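PDB 3RD4: uncharacterized protein from Proteus penneri, which is of unknown function and belongs to the DUF2500 family, folding mainly into antiparallel strands. Local coordinates for residues 50-58 and 72-80. Numbering follows the deposited sequence.
Sequences KDLVLNIDK and LFMQGSRFV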
loop_
_atom_site.group_PDB
_atom_site.type_symbol
_atom_site.label_atom_id
_atom_site.label_comp_id
_atom_site.label_asym_id
_atom_site.label_seq_id
_atom_site.Cartn_x
_atom_site.Cartn_y
_atom_site.Cartn_z
ATOM N N LYS B 50 -6.530 -3.337 17.314
ATOM C CA LYS B 50 -6.185 -4.006 16.070
ATOM C C LYS B 50 -7.301 -3.915 15.025
ATOM O O LYS B 50 -8.487 -4.002 15.349
ATOM C CB LYS B 50 -5.854 -5.474 16.375
ATOM C CG LYS B 50 -5.387 -6.262 15.184
ATOM C CD LYS B 50 -4.142 -7.078 15.502
ATOM C CE LYS B 50 -4.435 -8.251 16.426
ATOM N NZ LYS B 50 -3.281 -9.195 16.437
ATOM N N ASP B 51 -6.910 -3.719 13.772
ATOM C CA ASP B 51 -7.856 -3.644 12.663
ATOM C C ASP B 51 -7.469 -4.684 11.616
ATOM O O ASP B 51 -6.294 -4.841 11.279
ATOM C CB ASP B 51 -7.839 -2.247 12.035
ATOM C CG ASP B 51 -8.745 -1.263 12.764
ATOM O OD1 ASP B 51 -8.944 -1.423 13.991
ATOM O OD2 ASP B 51 -9.242 -0.317 12.107
ATOM N N LEU B 52 -8.459 -5.416 11.127
ATOM C CA LEU B 52 -8.231 -6.422 10.103
ATOM C C LEU B 52 -8.815 -5.870 8.817
ATOM O O LEU B 52 -9.983 -5.482 8.769
ATOM C CB LEU B 52 -8.931 -7.747 10.459
ATOM C CG LEU B 52 -8.262 -8.709 11.447
ATOM C CD1 LEU B 52 -6.820 -8.860 11.031
ATOM C CD2 LEU B 52 -8.329 -8.206 12.871
ATOM N N VAL B 53 -8.006 -5.799 7.772
ATOM C CA VAL B 53 -8.529 -5.302 6.511
ATOM C C VAL B 53 -8.433 -6.436 5.493
ATOM O O VAL B 53 -7.534 -6.477 4.648
ATOM C CB VAL B 53 -7.754 -4.057 6.031
ATOM C CG1 VAL B 53 -8.673 -3.196 5.166
ATOM C CG2 VAL B 53 -7.261 -3.261 7.230
ATOM N N LEU B 54 -9.386 -7.353 5.590
ATOM C CA LEU B 54 -9.430 -8.526 4.737
ATOM C C LEU B 54 -10.205 -8.363 3.430
ATOM O O LEU B 54 -11.134 -7.547 3.327
ATOM C CB LEU B 54 -10.041 -9.697 5.516
ATOM C CG LEU B 54 -9.887 -9.651 7.038
ATOM C CD1 LEU B 54 -10.693 -10.754 7.680
ATOM C CD2 LEU B 54 -8.422 -9.773 7.397
ATOM N N ASN B 55 -9.809 -9.156 2.434
ATOM C CA ASN B 55 -10.484 -9.177 1.141
ATOM C C ASN B 55 -11.293 -10.447 1.254
ATOM O O ASN B 55 -10.750 -11.497 1.569
ATOM C CB ASN B 55 -9.484 -9.288 -0.000
ATOM C CG ASN B 55 -8.491 -8.155 -0.000
ATOM O OD1 ASN B 55 -8.872 -6.977 0.041
ATOM N ND2 ASN B 55 -7.204 -8.499 -0.049
ATOM N N ILE B 56 -12.593 -10.348 1.030
ATOM C CA ILE B 56 -13.458 -11.501 1.169
ATOM C C ILE B 56 -14.234 -11.717 -0.115
ATOM O O ILE B 56 -14.267 -10.838 -0.970
ATOM C CB ILE B 56 -14.447 -11.286 2.345
ATOM C CG1 ILE B 56 -15.364 -10.101 2.056
ATOM C CG2 ILE B 56 -13.699 -10.930 3.606
ATOM C CD1 ILE B 56 -16.385 -9.860 3.143
ATOM N N ASP B 57 -14.863 -12.882 -0.246
ATOM C CA ASP B 57 -15.656 -13.209 -1.433
ATOM C C ASP B 57 -16.811 -12.226 -1.668
ATOM O O ASP B 57 -17.286 -11.564 -0.736
ATOM C CB ASP B 57 -16.205 -14.610 -1.287
ATOM C CG ASP B 57 -16.896 -14.800 0.035
ATOM O OD1 ASP B 57 -18.157 -14.828 0.043
ATOM O OD2 ASP B 57 -16.161 -14.890 1.055
ATOM N N LYS B 58 -17.273 -12.152 -2.916
ATOM C CA LYS B 58 -18.338 -11.221 -3.260
ATOM C C LYS B 58 -19.600 -11.440 -2.465
ATOM O O LYS B 58 -20.153 -10.504 -1.891
ATOM C CB LYS B 58 -18.673 -11.278 -4.751
ATOM C CG LYS B 58 -19.603 -10.131 -5.169
ATOM C CD LYS B 58 -19.759 -9.969 -6.692
ATOM C CE LYS B 58 -20.646 -11.040 -7.294
ATOM N NZ LYS B 58 -22.012 -11.018 -6.687
ATOM N N LEU B 72 -15.769 -13.056 14.240
ATOM C CA LEU B 72 -15.065 -13.135 12.975
ATOM C C LEU B 72 -14.209 -14.396 13.024
ATOM O O LEU B 72 -13.472 -14.599 13.979
ATOM C CB LEU B 72 -14.185 -11.896 12.793
ATOM C CG LEU B 72 -13.044 -11.979 11.781
ATOM C CD1 LEU B 72 -13.605 -12.291 10.418
ATOM C CD2 LEU B 72 -12.286 -10.676 11.756
ATOM N N PHE B 73 -14.331 -15.269 12.032
ATOM C CA PHE B 73 -13.502 -16.475 12.018
ATOM C C PHE B 73 -12.433 -16.306 10.948
ATOM O O PHE B 73 -12.720 -15.906 9.816
ATOM C CB PHE B 73 -14.332 -17.733 11.711
ATOM C CG PHE B 73 -15.392 -18.032 12.730
ATOM C CD1 PHE B 73 -16.656 -17.461 12.623
ATOM C CD2 PHE B 73 -15.121 -18.860 13.811
ATOM C CE1 PHE B 73 -17.638 -17.711 13.583
ATOM C CE2 PHE B 73 -16.093 -19.116 14.775
ATOM C CZ PHE B 73 -17.356 -18.538 14.661
ATOM N N MET B 74 -11.195 -16.602 11.302
ATOM C CA MET B 74 -10.117 -16.478 10.339
ATOM C C MET B 74 -9.199 -17.670 10.421
ATOM O O MET B 74 -8.893 -18.158 11.509
ATOM C CB MET B 74 -9.296 -15.219 10.602
ATOM C CG MET B 74 -9.815 -13.948 9.958
ATOM S SD MET B 74 -8.797 -12.548 10.459
ATOM C CE MET B 74 -7.285 -12.971 9.643
ATOM N N GLN B 75 -8.770 -18.141 9.260
ATOM C CA GLN B 75 -7.845 -19.257 9.189
ATOM C C GLN B 75 -6.541 -18.544 8.888
ATOM O O GLN B 75 -6.293 -18.121 7.749
ATOM C CB GLN B 75 -8.210 -20.185 8.042
ATOM C CG GLN B 75 -7.801 -21.615 8.248
ATOM C CD GLN B 75 -7.755 -22.364 6.943
ATOM O OE1 GLN B 75 -6.835 -22.169 6.146
ATOM N NE2 GLN B 75 -8.755 -23.211 6.700
ATOM N N GLY B 76 -5.718 -18.388 9.918
ATOM C CA GLY B 76 -4.473 -17.682 9.734
ATOM C C GLY B 76 -4.798 -16.227 9.444
ATOM O O GLY B 76 -5.275 -15.497 10.331
ATOM N N SER B 77 -4.567 -15.806 8.200
ATOM C CA SER B 77 -4.817 -14.420 7.795
ATOM C C SER B 77 -5.955 -14.315 6.784
ATOM O O SER B 77 -6.329 -13.214 6.358
ATOM C CB SER B 77 -3.561 -13.820 7.174
ATOM O OG SER B 77 -3.302 -14.417 5.913
ATOM N N ARG B 78 -6.495 -15.470 6.406
ATOM C CA ARG B 78 -7.576 -15.531 5.438
ATOM C C ARG B 78 -8.945 -15.462 6.111
ATOM O O ARG B 78 -9.193 -16.117 7.124
ATOM C CB ARG B 78 -7.451 -16.821 4.620
ATOM C CG ARG B 78 -8.335 -16.857 3.376
ATOM C CD ARG B 78 -8.213 -18.184 2.612
ATOM N NE ARG B 78 -8.700 -19.335 3.379
ATOM C CZ ARG B 78 -9.983 -19.577 3.656
ATOM N NH1 ARG B 78 -10.926 -18.750 3.225
ATOM N NH2 ARG B 78 -10.324 -20.646 4.371
ATOM N N PHE B 79 -9.829 -14.651 5.546
ATOM C CA PHE B 79 -11.179 -14.512 6.074
ATOM C C PHE B 79 -11.906 -15.830 5.891
ATOM O O PHE B 79 -11.765 -16.459 4.852
ATOM C CB PHE B 79 -11.931 -13.423 5.306
ATOM C CG PHE B 79 -13.412 -13.369 5.598
ATOM C CD1 PHE B 79 -13.889 -12.757 6.754
ATOM C CD2 PHE B 79 -14.336 -13.896 4.690
ATOM C CE1 PHE B 79 -15.266 -12.661 6.998
ATOM C CE2 PHE B 79 -15.717 -13.806 4.925
ATOM C CZ PHE B 79 -16.180 -13.185 6.080
ATOM N N VAL B 80 -12.685 -16.252 6.884
ATOM C CA VAL B 80 -13.433 -17.508 6.768
ATOM C C VAL B 80 -14.927 -17.235 6.815
ATOM O O VAL B 80 -15.706 -17.768 6.011
ATOM C CB VAL B 80 -13.100 -18.493 7.910
ATOM C CG1 VAL B 80 -13.817 -19.813 7.670
ATOM C CG2 VAL B 80 -11.600 -18.710 7.998
#
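L54 and I56 touch F79 although strands 50-56 and 78-84 are the outermost two of the five-stranded antiparallel sheet within this chain. The axes of strands 50-56 and 78-80 pass 6.7 Å apart at an angle of 68°, and the edges meet mainly through apolar side chains, with no hydrogen bond between them. Backbone bonding of strand 50-56 is directed instead to strand 34-44 and, for K50 to V53, to a parallel strand of the second subunit. This geometry is consistent with a strongly coiled sheet that folds over its own interior.

At one end, the CG2 methyl of I56 lies over one face of the F79 ring, displaced toward the rim; Y61 and I64 also pack on I56. The approach is of CH-pi type, but at 2.9 Å resolution the modelled separation is too short to be taken literally. F79 CG is anti to the backbone N (chi1 169°), which carries the ring out toward strand 50-56.

L54 approaches the same phenylalanine at about a right angle: its CD1 lies at the ring edge and 3.8 Å from F79 CB. That methyl also touches the thioether of M74, with L54 CD1 to M74 SD 3.8 Å. The M74 chain bends before its methyl, and CE lies 4.1 Å from L54 CD2. Farther along, L52 CG reaches M74 SD at 4.0 Å, and L72 CD1 comes to 4.3 Å from L54 CD1.

At the solvent-exposed end, D57 OD2 is 4.0 Å from F79 CE2, near the ring plane; the carboxylate plane is turned 35° from the ring. D57 is the N-cap residue of helix 58-61, its OD1 hydrogen-bonded to S60 OG.

The join thus rests on apolar and CH-pi contacts without directional bonds, consistent with a buried interior closing the curled sheet.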